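Tol-Pal system protein TolB (Acinetobacter baumannii, PDB 7MX5) is the periplasmic component of the Tol-Pal system, which probably takes part in outer membrane invagination during cell division and in keeping the outer membrane intact. Local coordinates at residues T345-G357 with E388-K400. Numbering follows the deposited sequence. Where two conformers were deposited one is given.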
ATOM      1  N   THR A 345      -7.045  -4.299 -15.150  1.00 42.89           N
ATOM      2  CA  THR A 345      -5.608  -4.164 -14.968  1.00 42.24           C
ATOM      3  C   THR A 345      -4.888  -4.868 -16.107  1.00 45.88           C
ATOM      4  O   THR A 345      -5.418  -5.802 -16.717  1.00 50.83           O
ATOM      5  CB  THR A 345      -5.146  -4.731 -13.617  1.00 41.96           C
ATOM      6  OG1 THR A 345      -3.719  -4.631 -13.516  1.00 34.49           O
ATOM      7  CG2 THR A 345      -5.561  -6.187 -13.475  1.00 32.52           C
ATOM      8  N   SER A 346      -3.671  -4.408 -16.389  1.00 44.99           N
ATOM      9  CA  SER A 346      -2.890  -4.917 -17.507  1.00 52.96           C
ATOM     10  C   SER A 346      -1.868  -5.969 -17.101  1.00 49.20           C
ATOM     11  O   SER A 346      -1.237  -6.565 -17.981  1.00 49.74           O
ATOM     12  CB  SER A 346      -2.167  -3.763 -18.215  1.00 49.02           C
ATOM     13  OG  SER A 346      -3.077  -2.746 -18.597  1.00 55.17           O
ATOM     14  N   LEU A 347      -1.692  -6.218 -15.806  1.00 37.82           N
ATOM     15  CA  LEU A 347      -0.639  -7.101 -15.324  1.00 43.91           C
ATOM     16  C   LEU A 347      -1.221  -8.142 -14.382  1.00 46.49           C
ATOM     17  O   LEU A 347      -1.970  -7.804 -13.460  1.00 50.20           O
ATOM     18  CB  LEU A 347       0.458  -6.304 -14.612  1.00 42.58           C
ATOM     19  CG  LEU A 347       1.176  -5.263 -15.472  1.00 32.17           C
ATOM     20  CD1 LEU A 347       2.113  -4.420 -14.624  1.00 27.67           C
ATOM     21  CD2 LEU A 347       1.929  -5.939 -16.605  1.00 31.82           C
ATOM     22  N   ASP A 348      -0.874  -9.408 -14.621  1.00 42.97           N
ATOM     23  CA  ASP A 348      -1.217 -10.501 -13.713  1.00 39.31           C
ATOM     24  C   ASP A 348      -0.222 -10.460 -12.555  1.00 37.09           C
ATOM     25  O   ASP A 348       0.754 -11.212 -12.493  1.00 44.68           O
ATOM     26  CB  ASP A 348      -1.194 -11.836 -14.447  1.00 36.46           C
ATOM     27  CG  ASP A 348      -1.459 -13.014 -13.532  1.00 41.80           C
ATOM     28  OD1 ASP A 348      -2.290 -12.878 -12.610  1.00 39.58           O
ATOM     29  OD2 ASP A 348      -0.840 -14.079 -13.738  1.00 46.73           O
ATOM     30  N   GLU A 349      -0.479  -9.543 -11.623  1.00 34.66           N
ATOM     31  CA  GLU A 349       0.456  -9.237 -10.553  1.00 37.50           C
ATOM     32  C   GLU A 349      -0.318  -8.955  -9.272  1.00 39.64           C
ATOM     33  O   GLU A 349      -1.445  -8.457  -9.306  1.00 36.62           O
ATOM     34  CB  GLU A 349       1.340  -8.040 -10.927  1.00 36.53           C
ATOM     35  CG  GLU A 349       2.546  -7.823 -10.032  1.00 33.18           C
ATOM     36  CD  GLU A 349       3.699  -7.177 -10.775  1.00 39.39           C
ATOM     37  OE1 GLU A 349       4.359  -7.874 -11.576  1.00 33.98           O
ATOM     38  OE2 GLU A 349       3.938  -5.970 -10.572  1.00 41.84           O
ATOM     39  N   SER A 350       0.307  -9.268  -8.144  1.00 40.25           N
ATOM     40  CA  SER A 350      -0.379  -9.183  -6.860  1.00 37.79           C
ATOM     41  C   SER A 350      -0.666  -7.731  -6.491  1.00 39.30           C
ATOM     42  O   SER A 350       0.217  -6.875  -6.626  1.00 34.02           O
ATOM     43  CB  SER A 350       0.463  -9.840  -5.769  1.00 33.87           C
ATOM     44  OG  SER A 350      -0.357 -10.360  -4.737  1.00 44.09           O
ATOM     45  N   PRO A 351      -1.869  -7.414  -6.032  1.00 34.58           N
ATOM     46  CA  PRO A 351      -2.133  -6.099  -5.445  1.00 33.33           C
ATOM     47  C   PRO A 351      -1.645  -6.074  -4.000  1.00 35.70           C
ATOM     48  O   PRO A 351      -1.088  -7.045  -3.490  1.00 34.63           O
ATOM     49  CB  PRO A 351      -3.659  -5.960  -5.531  1.00 38.27           C
ATOM     50  CG  PRO A 351      -4.181  -7.276  -6.077  1.00 28.13           C
ATOM     51  CD  PRO A 351      -3.066  -8.268  -6.038  1.00 37.13           C
ATOM     52  N   SER A 352      -1.863  -4.940  -3.338  1.00 34.80           N
ATOM     53  CA  SER A 352      -1.423  -4.781  -1.959  1.00 29.78           C
ATOM     54  C   SER A 352      -2.384  -3.864  -1.221  1.00 33.58           C
ATOM     55  O   SER A 352      -2.648  -2.745  -1.671  1.00 32.67           O
ATOM     56  CB  SER A 352       0.004  -4.224  -1.895  1.00 37.17           C
ATOM     57  OG  SER A 352       0.618  -4.530  -0.655  1.00 35.69           O
ATOM     58  N   PHE A 353      -2.897  -4.342  -0.092  1.00 26.81           N
ATOM     59  CA  PHE A 353      -3.825  -3.573   0.722  1.00 28.02           C
ATOM     60  C   PHE A 353      -3.090  -2.507   1.527  1.00 30.42           C
ATOM     61  O   PHE A 353      -1.958  -2.705   1.976  1.00 32.64           O
ATOM     62  CB  PHE A 353      -4.585  -4.491   1.679  1.00 28.86           C
ATOM     63  CG  PHE A 353      -5.938  -4.910   1.178  1.00 36.16           C
ATOM     64  CD1 PHE A 353      -6.936  -3.974   0.967  1.00 39.58           C
ATOM     65  CD2 PHE A 353      -6.215  -6.245   0.934  1.00 28.33           C
ATOM     66  CE1 PHE A 353      -8.185  -4.361   0.513  1.00 47.31           C
ATOM     67  CE2 PHE A 353      -7.461  -6.638   0.482  1.00 38.83           C
ATOM     68  CZ  PHE A 353      -8.447  -5.696   0.270  1.00 35.01           C
ATOM     69  N   SER A 354      -3.750  -1.368   1.708  1.00 27.98           N
ATOM     70  CA  SER A 354      -3.246  -0.377   2.640  1.00 36.59           C
ATOM     71  C   SER A 354      -3.555  -0.814   4.072  1.00 27.97           C
ATOM     72  O   SER A 354      -4.493  -1.582   4.301  1.00 35.31           O
ATOM     73  CB  SER A 354      -3.870   0.987   2.362  1.00 33.40           C
ATOM     74  OG  SER A 354      -5.256   0.988   2.659  1.00 32.46           O
ATOM     75  N   PRO A 355      -2.767  -0.356   5.050  1.00 37.90           N
ATOM     76  CA  PRO A 355      -2.989  -0.792   6.441  1.00 34.89           C
ATOM     77  C   PRO A 355      -4.415  -0.615   6.941  1.00 38.68           C
ATOM     78  O   PRO A 355      -4.877  -1.435   7.745  1.00 36.32           O
ATOM     79  CB  PRO A 355      -2.005   0.074   7.237  1.00 41.61           C
ATOM     80  CG  PRO A 355      -0.920   0.403   6.277  1.00 42.05           C
ATOM     81  CD  PRO A 355      -1.506   0.392   4.891  1.00 40.37           C
ATOM     82  N   ASN A 356      -5.131   0.416   6.498  1.00 31.06           N
ATOM     83  CA  ASN A 356      -6.503   0.623   6.942  1.00 40.68           C
ATOM     84  C   ASN A 356      -7.520  -0.164   6.123  1.00 34.68           C
ATOM     85  O   ASN A 356      -8.711  -0.135   6.448  1.00 34.74           O
ATOM     86  CB  ASN A 356      -6.858   2.118   6.922  1.00 33.12           C
ATOM     87  CG  ASN A 356      -6.780   2.735   5.533  1.00 36.95           C
ATOM     88  OD1 ASN A 356      -6.740   2.039   4.519  1.00 42.71           O
ATOM     89  ND2 ASN A 356      -6.761   4.063   5.486  1.00 39.39           N
ATOM     90  N   GLY A 357      -7.082  -0.857   5.074  1.00 29.51           N
ATOM     91  CA  GLY A 357      -7.993  -1.636   4.262  1.00 37.12           C
ATOM     92  C   GLY A 357      -8.927  -0.832   3.390  1.00 41.17           C
ATOM     93  O   GLY A 357      -9.813  -1.415   2.759  1.00 37.62           O
ATOM     94  N   GLU A 388       8.458   8.431 -14.743  1.00 64.37           N
ATOM     95  CA  GLU A 388       8.903   9.255 -15.860  1.00 66.65           C
ATOM     96  C   GLU A 388       9.393   8.397 -17.018  1.00 69.66           C
ATOM     97  O   GLU A 388       9.246   8.785 -18.183  1.00 72.47           O
ATOM     98  CB  GLU A 388      10.003  10.212 -15.404  1.00 85.65           C
ATOM     99  CG  GLU A 388       9.509  11.342 -14.520  1.00 78.66           C
ATOM    100  CD  GLU A 388      10.298  12.621 -14.710  1.00 83.45           C
ATOM    101  OE1 GLU A 388      10.853  12.823 -15.812  1.00 88.16           O
ATOM    102  OE2 GLU A 388      10.367  13.427 -13.759  1.00 85.49           O
ATOM    103  N   GLN A 389       9.965   7.233 -16.719  1.00 70.18           N
ATOM    104  CA  GLN A 389      10.440   6.323 -17.747  0.50 66.92           C
ATOM    105  C   GLN A 389      10.431   4.906 -17.193  1.00 58.53           C
ATOM    106  O   GLN A 389      10.637   4.684 -15.997  1.00 50.79           O
ATOM    107  CB  GLN A 389      11.842   6.704 -18.242  0.50 69.07           C
ATOM    108  CG  GLN A 389      12.892   6.803 -17.149  0.50 65.28           C
ATOM    109  CD  GLN A 389      12.897   8.153 -16.461  0.50 67.27           C
ATOM    110  OE1 GLN A 389      12.682   9.188 -17.093  0.50 65.39           O
ATOM    111  NE2 GLN A 389      13.145   8.150 -15.156  0.50 70.22           N
ATOM    112  N   GLY A 390      10.175   3.950 -18.080  1.00 62.60           N
ATOM    113  CA  GLY A 390      10.096   2.564 -17.669  1.00 51.66           C
ATOM    114  C   GLY A 390       8.741   2.224 -17.073  1.00 48.59           C
ATOM    115  O   GLY A 390       7.737   2.913 -17.286  1.00 55.55           O
ATOM    116  N   GLU A 391       8.720   1.136 -16.305  1.00 38.03           N
ATOM    117  CA  GLU A 391       7.501   0.652 -15.678  1.00 45.23           C
ATOM    118  C   GLU A 391       7.739   0.406 -14.195  1.00 38.76           C
ATOM    119  O   GLU A 391       8.866   0.172 -13.752  1.00 38.27           O
ATOM    120  CB  GLU A 391       6.994  -0.636 -16.347  1.00 39.74           C
ATOM    121  CG  GLU A 391       7.918  -1.831 -16.178  1.00 47.74           C
ATOM    122  CD  GLU A 391       7.431  -3.053 -16.931  1.00 48.87           C
ATOM    123  OE1 GLU A 391       6.209  -3.161 -17.163  1.00 51.02           O
ATOM    124  OE2 GLU A 391       8.270  -3.907 -17.290  1.00 56.54           O
ATOM    125  N   VAL A 392       6.652   0.466 -13.430  1.00 34.66           N
ATOM    126  CA  VAL A 392       6.661   0.207 -11.995  1.00 38.37           C
ATOM    127  C   VAL A 392       5.917  -1.098 -11.750  1.00 33.80           C
ATOM    128  O   VAL A 392       4.802  -1.285 -12.250  1.00 42.51           O
ATOM    129  CB  VAL A 392       6.019   1.361 -11.207  1.00 42.86           C
ATOM    130  CG1 VAL A 392       6.669   1.493  -9.841  1.00 33.72           C
ATOM    131  CG2 VAL A 392       6.128   2.660 -11.990  1.00 44.08           C
ATOM    132  N   ARG A 393       6.531  -1.998 -10.984  1.00 34.21           N
ATOM    133  CA  ARG A 393       5.987  -3.335 -10.796  1.00 39.75           C
ATOM    134  C   ARG A 393       6.077  -3.747  -9.334  1.00 30.07           C
ATOM    135  O   ARG A 393       6.911  -3.250  -8.572  1.00 33.05           O
ATOM    136  CB  ARG A 393       6.716  -4.371 -11.666  1.00 36.96           C
ATOM    137  CG  ARG A 393       6.905  -3.953 -13.114  1.00 46.96           C
ATOM    138  CD  ARG A 393       5.679  -4.293 -13.937  1.00 33.85           C
ATOM    139  NE  ARG A 393       5.188  -5.633 -13.642  1.00 36.86           N
ATOM    140  CZ  ARG A 393       5.314  -6.671 -14.458  1.00 49.42           C
ATOM    141  NH1 ARG A 393       5.905  -6.555 -15.636  1.00 48.53           N
ATOM    142  NH2 ARG A 393       4.834  -7.853 -14.082  1.00 48.16           N
ATOM    143  N   GLU A 394       5.194  -4.674  -8.960  1.00 33.62           N
ATOM    144  CA  GLU A 394       5.195  -5.383  -7.684  1.00 28.37           C
ATOM    145  C   GLU A 394       5.217  -4.439  -6.488  1.00 31.33           C
ATOM    146  O   GLU A 394       6.204  -4.415  -5.740  1.00 32.59           O
ATOM    147  CB  GLU A 394       6.388  -6.338  -7.626  1.00 35.50           C
ATOM    148  CG  GLU A 394       6.090  -7.727  -8.170  1.00 37.67           C
ATOM    149  CD  GLU A 394       7.346  -8.508  -8.508  1.00 43.67           C
ATOM    150  OE1 GLU A 394       8.378  -7.876  -8.820  1.00 33.06           O
ATOM    151  OE2 GLU A 394       7.302  -9.755  -8.461  1.00 39.78           O
ATOM    152  N   PRO A 395       4.162  -3.664  -6.260  1.00 27.99           N
ATOM    153  CA  PRO A 395       4.123  -2.801  -5.077  1.00 31.55           C
ATOM    154  C   PRO A 395       3.801  -3.592  -3.818  1.00 26.80           C
ATOM    155  O   PRO A 395       3.202  -4.669  -3.857  1.00 35.96           O
ATOM    156  CB  PRO A 395       3.005  -1.807  -5.405  1.00 41.19           C
ATOM    157  CG  PRO A 395       2.082  -2.583  -6.276  1.00 33.97           C
ATOM    158  CD  PRO A 395       2.949  -3.516  -7.086  1.00 32.88           C
ATOM    159  N   ALA A 396       4.215  -3.030  -2.684  1.00 31.16           N
ATOM    160  CA  ALA A 396       3.957  -3.647  -1.385  1.00 32.81           C
ATOM    161  C   ALA A 396       3.794  -2.538  -0.356  1.00 37.53           C
ATOM    162  O   ALA A 396       4.777  -1.897   0.028  1.00 31.38           O
ATOM    163  CB  ALA A 396       5.083  -4.601  -0.993  1.00 27.82           C
ATOM    164  N   TRP A 397       2.558  -2.314   0.081  1.00 34.44           N
ATOM    165  CA  TRP A 397       2.283  -1.294   1.084  1.00 30.24           C
ATOM    166  C   TRP A 397       2.805  -1.742   2.443  1.00 34.51           C
ATOM    167  O   TRP A 397       2.495  -2.844   2.906  1.00 32.05           O
ATOM    168  CB  TRP A 397       0.781  -1.020   1.157  1.00 36.25           C
ATOM    169  CG  TRP A 397       0.425   0.393   1.514  1.00 42.53           C
ATOM    170  CD1 TRP A 397       0.928   1.131   2.547  1.00 33.78           C
ATOM    171  CD2 TRP A 397      -0.521   1.234   0.842  1.00 33.04           C
ATOM    172  NE1 TRP A 397       0.355   2.381   2.557  1.00 39.40           N
ATOM    173  CE2 TRP A 397      -0.538   2.470   1.521  1.00 36.20           C
ATOM    174  CE3 TRP A 397      -1.354   1.065  -0.267  1.00 32.94           C
ATOM    175  CZ2 TRP A 397      -1.354   3.528   1.126  1.00 43.39           C
ATOM    176  CZ3 TRP A 397      -2.164   2.116  -0.659  1.00 33.36           C
ATOM    177  CH2 TRP A 397      -2.157   3.332   0.037  1.00 39.76           C
ATOM    178  N   ALA A 398       3.601  -0.888   3.082  1.00 29.60           N
ATOM    179  CA  ALA A 398       4.154  -1.225   4.385  1.00 40.29           C
ATOM    180  C   ALA A 398       3.037  -1.324   5.422  1.00 39.55           C
ATOM    181  O   ALA A 398       2.144  -0.472   5.458  1.00 35.15           O
ATOM    182  CB  ALA A 398       5.183  -0.185   4.822  1.00 31.73           C
ATOM    183  N   PRO A 399       3.059  -2.340   6.274  1.00 38.31           N
ATOM    184  CA  PRO A 399       1.990  -2.530   7.257  1.00 45.02           C
ATOM    185  C   PRO A 399       2.135  -1.557   8.423  1.00 46.44           C
ATOM    186  O   PRO A 399       3.070  -0.762   8.498  1.00 47.72           O
ATOM    187  CB  PRO A 399       2.196  -3.978   7.708  1.00 52.50           C
ATOM    188  CG  PRO A 399       3.666  -4.182   7.576  1.00 44.31           C
ATOM    189  CD  PRO A 399       4.066  -3.414   6.343  1.00 42.37           C
ATOM    190  N   LYS A 400       1.180  -1.638   9.343  1.00 68.71           N
ATOM    191  CA  LYS A 400       1.183  -0.804  10.539  1.00 74.72           C
ATOM    192  C   LYS A 400       1.235  -1.667  11.794  1.00 82.99           C
ATOM    193  O   LYS A 400       1.121  -2.891  11.725  1.00 83.47           O
ATOM    194  CB  LYS A 400      -0.051   0.099  10.569  1.00 78.32           C
ATOM    195  CG  LYS A 400       0.258   1.582  10.433  1.00 77.48           C
ATOM    196  CD  LYS A 400       0.854   1.900   9.071  1.00 69.49           C
ATOM    197  CE  LYS A 400       1.016   3.399   8.874  1.00 64.22           C
ATOM    198  NZ  LYS A 400      -0.149   4.157   9.409  1.00 67.96           N
ATOM    199  OXT LYS A 400       1.394  -1.163  12.906  1.00 88.92           O
TER
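Glu349 reaches across to Arg393 and Glu394 with a single carboxylate. Its OE1 lies 2.6 Å from Arg393 NH2 in a salt bridge; OE1 sits near the guanidinium plane, while NH2 meets it from above the carboxylate plane, 37° out of it. Arg393 NE adds only weak bonds to both oxygens. OE2 points at the backbone N of Glu394, at a modelled separation too short to be trusted, which leaves the length of that bond doubtful. With CG anti to the backbone N and the chain extended beyond it, the acid group is carried over to the other segment. Leu347 CD1 lies over one face of the guanidinium, 3.4 Å from Arg393 NE, and the bends of Arg393 at chi2 and chi3 turn its edge to the acid and that face to Leu347. The neighbouring Glu394 sends its own carboxylate elsewhere, with OE2 hydrogen-bonded to Ser174 OG.

Farther along, Ser352 OG accepts the backbone N-H of Trp397 (3.0 Å). The indole then meets two CH groups over one face: Ser354 CB stands 3.4 Å from the six-membered ring centroid, only 3° off its normal, and Pro355 CD stands 3.7 Å from the five-membered ring centroid. Both distances and positions fit CH-pi contacts. Pro355 CG also packs against Lys400 CD at 3.6 Å.

In the second shell, Ser354 OG donates to Asn356 OD1 within a type I turn from Ser354 to Gly357, while Arg365 binds Glu391, whose own salt bridge to Arg393 is long. Strand 352-353 is an edge strand of the sheet that contains 359-366, whereas 391-397 pairs with 135-141. The segments run nearly parallel, 11° apart, yet meet chiefly through side chains, an interface between adjacent blades of the TolB beta-propeller, whose C-terminal strand completes the blade begun by 135-141.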